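Long-range contact in cycloalternan-forming enzyme (Listeria monocytogenes serovar 1/2a, PDB 5F7U), which belongs to glycoside hydrolase family 31 and carries a carbohydrate-binding module of family 6, with glycans bound at several sites: residues G264-T269 and M311-E316. The protein carries 1 engineered substitution. Sequence-based numbering, arbitrary orientation.
Sequences GKDVET and MASKVE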
loop_
_atom_site.group_PDB
_atom_site.type_symbol
_atom_site.label_atom_id
_atom_site.label_comp_id
_atom_site.label_asym_id
_atom_site.label_seq_id
_atom_site.Cartn_x
_atom_site.Cartn_y
_atom_site.Cartn_z
ATOM N N GLY A 264 -14.942 -1.937 -14.174
ATOM C CA GLY A 264 -15.604 -3.189 -14.523
ATOM C C GLY A 264 -16.078 -4.010 -13.340
ATOM O O GLY A 264 -16.862 -4.949 -13.532
ATOM N N LYS A 265 -15.608 -3.671 -12.137
ATOM C CA LYS A 265 -15.856 -4.474 -10.935
ATOM C C LYS A 265 -16.924 -3.843 -10.041
ATOM O O LYS A 265 -17.049 -2.602 -9.969
ATOM C CB LYS A 265 -14.580 -4.598 -10.071
ATOM C CG LYS A 265 -13.333 -5.217 -10.710
ATOM C CD LYS A 265 -13.443 -6.724 -10.739
ATOM C CE LYS A 265 -12.138 -7.363 -11.206
ATOM N NZ LYS A 265 -12.450 -8.753 -11.645
ATOM N N ASP A 266 -17.647 -4.709 -9.324
ATOM C CA ASP A 266 -18.444 -4.307 -8.159
ATOM C C ASP A 266 -17.561 -4.517 -6.948
ATOM O O ASP A 266 -17.257 -5.647 -6.605
ATOM C CB ASP A 266 -19.703 -5.168 -8.020
ATOM C CG ASP A 266 -20.703 -4.911 -9.113
ATOM O OD1 ASP A 266 -20.988 -3.731 -9.375
ATOM O OD2 ASP A 266 -21.198 -5.887 -9.724
ATOM N N VAL A 267 -17.148 -3.429 -6.315
ATOM C CA VAL A 267 -16.166 -3.481 -5.224
ATOM C C VAL A 267 -16.899 -3.397 -3.894
ATOM O O VAL A 267 -17.632 -2.440 -3.650
ATOM C CB VAL A 267 -15.154 -2.320 -5.328
ATOM C CG1 VAL A 267 -14.077 -2.477 -4.274
ATOM C CG2 VAL A 267 -14.519 -2.262 -6.718
ATOM N N GLU A 268 -16.683 -4.394 -3.033
ATOM C CA GLU A 268 -17.353 -4.428 -1.728
ATOM C C GLU A 268 -16.423 -3.846 -0.673
ATOM O O GLU A 268 -15.291 -4.322 -0.528
ATOM C CB GLU A 268 -17.665 -5.875 -1.317
ATOM C CG GLU A 268 -18.437 -6.680 -2.342
ATOM C CD GLU A 268 -19.803 -6.116 -2.705
ATOM O OE1 GLU A 268 -20.414 -5.327 -1.943
ATOM O OE2 GLU A 268 -20.305 -6.504 -3.782
ATOM N N THR A 269 -16.910 -2.847 0.059
ATOM C CA THR A 269 -16.189 -2.314 1.195
ATOM C C THR A 269 -16.578 -3.166 2.405
ATOM O O THR A 269 -17.544 -2.887 3.110
ATOM C CB THR A 269 -16.503 -0.827 1.441
ATOM O OG1 THR A 269 -16.431 -0.120 0.194
ATOM C CG2 THR A 269 -15.464 -0.228 2.420
ATOM N N MET A 311 -18.315 0.027 -10.491
ATOM C CA MET A 311 -17.444 0.882 -11.295
ATOM C C MET A 311 -17.575 0.560 -12.776
ATOM O O MET A 311 -16.774 -0.205 -13.335
ATOM C CB MET A 311 -15.985 0.811 -10.789
ATOM C CG MET A 311 -15.827 1.068 -9.280
ATOM S SD MET A 311 -16.611 2.596 -8.688
ATOM C CE MET A 311 -15.572 3.841 -9.462
ATOM N N ALA A 312 -18.609 1.121 -13.411
ATOM C CA ALA A 312 -18.914 0.790 -14.825
ATOM C C ALA A 312 -19.127 -0.726 -14.974
ATOM O O ALA A 312 -18.770 -1.330 -15.989
ATOM C CB ALA A 312 -17.820 1.318 -15.768
ATOM N N SER A 313 -19.735 -1.313 -13.943
ATOM C CA SER A 313 -19.993 -2.757 -13.860
ATOM C C SER A 313 -21.410 -3.112 -14.314
ATOM O O SER A 313 -21.699 -4.282 -14.574
ATOM C CB SER A 313 -19.812 -3.222 -12.410
ATOM O OG SER A 313 -20.719 -2.513 -11.579
ATOM N N LYS A 314 -22.291 -2.115 -14.391
ATOM C CA LYS A 314 -23.693 -2.323 -14.775
ATOM C C LYS A 314 -23.939 -1.701 -16.135
ATOM O O LYS A 314 -24.363 -2.376 -17.072
ATOM C CB LYS A 314 -24.671 -1.709 -13.755
ATOM C CG LYS A 314 -24.432 -2.067 -12.290
ATOM C CD LYS A 314 -24.555 -3.558 -12.017
ATOM C CE LYS A 314 -24.483 -3.819 -10.516
ATOM N NZ LYS A 314 -24.294 -5.275 -10.283
ATOM N N VAL A 315 -23.658 -0.406 -16.221
ATOM C CA VAL A 315 -23.780 0.387 -17.432
ATOM C C VAL A 315 -22.351 0.875 -17.708
ATOM O O VAL A 315 -21.633 1.252 -16.775
ATOM C CB VAL A 315 -24.740 1.581 -17.194
ATOM C CG1 VAL A 315 -24.867 2.443 -18.436
ATOM C CG2 VAL A 315 -26.125 1.088 -16.772
ATOM N N GLU A 316 -21.944 0.862 -18.979
ATOM C CA GLU A 316 -20.555 1.144 -19.372
ATOM C C GLU A 316 -20.057 2.549 -18.998
ATOM O O GLU A 316 -18.862 2.745 -18.832
ATOM C CB GLU A 316 -20.408 0.930 -20.891
ATOM C CG GLU A 316 -18.977 0.851 -21.424
ATOM C CD GLU A 316 -18.359 2.201 -21.818
ATOM O OE1 GLU A 316 -19.089 3.159 -22.190
ATOM O OE2 GLU A 316 -17.115 2.312 -21.768
#
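Asp266 meets Ser313 and Lys314 with both oxygens of its carboxylate, on strand 266-269 beside the loop that follows strand 307-311. From CB, the side chain runs with CG anti to its own carbonyl carbon (chi1 -69°), and this rotation carries the carboxylate over to the loop. Asp266 CG lies 3.4 Å from Ser313 OG. Beyond it the two oxygens part: Asp266 OD1 accepts a short hydrogen bond from Ser313 OG (2.5 Å), while Asp266 OD2 forms a salt bridge with Lys314 NZ at 3.2 Å. Both donors stand well out of the carboxylate plane, by 42° for the hydroxyl and 37° for the ammonium group. Lys314 bends at chi2 and then extends, crossing the aspartate side chain at about a right angle; with two donors engaged, the carboxylate is probably stabilised as the anion. Ser313 also turns its CB toward Gly264 O, 3.6 Å away.

Beside this polar cluster, Gly264 and Lys265 together face Met311 in a G1 beta bulge. Gly264 N donates to Met311 O at 2.7 Å, and Met311 N returns a bond to Lys265 O at 3.0 Å; Lys265 is extended, whereas the left-handed backbone angles of Gly264 call for glycine. Met311 CG is 4.4 Å from Val267 CG2; bends at chi2 and chi3 then take the chain off to pack among Phe250, Phe253 and Phe291. Further along, Val267 and Thr269 continue the backbone pairing with Phe309 and Ser307. The contact is thus a G1 bulge adjoining the antiparallel pair 266-269/307-311, in the galactose mutarotase-like beta domain of this family 31 glycoside hydrolase.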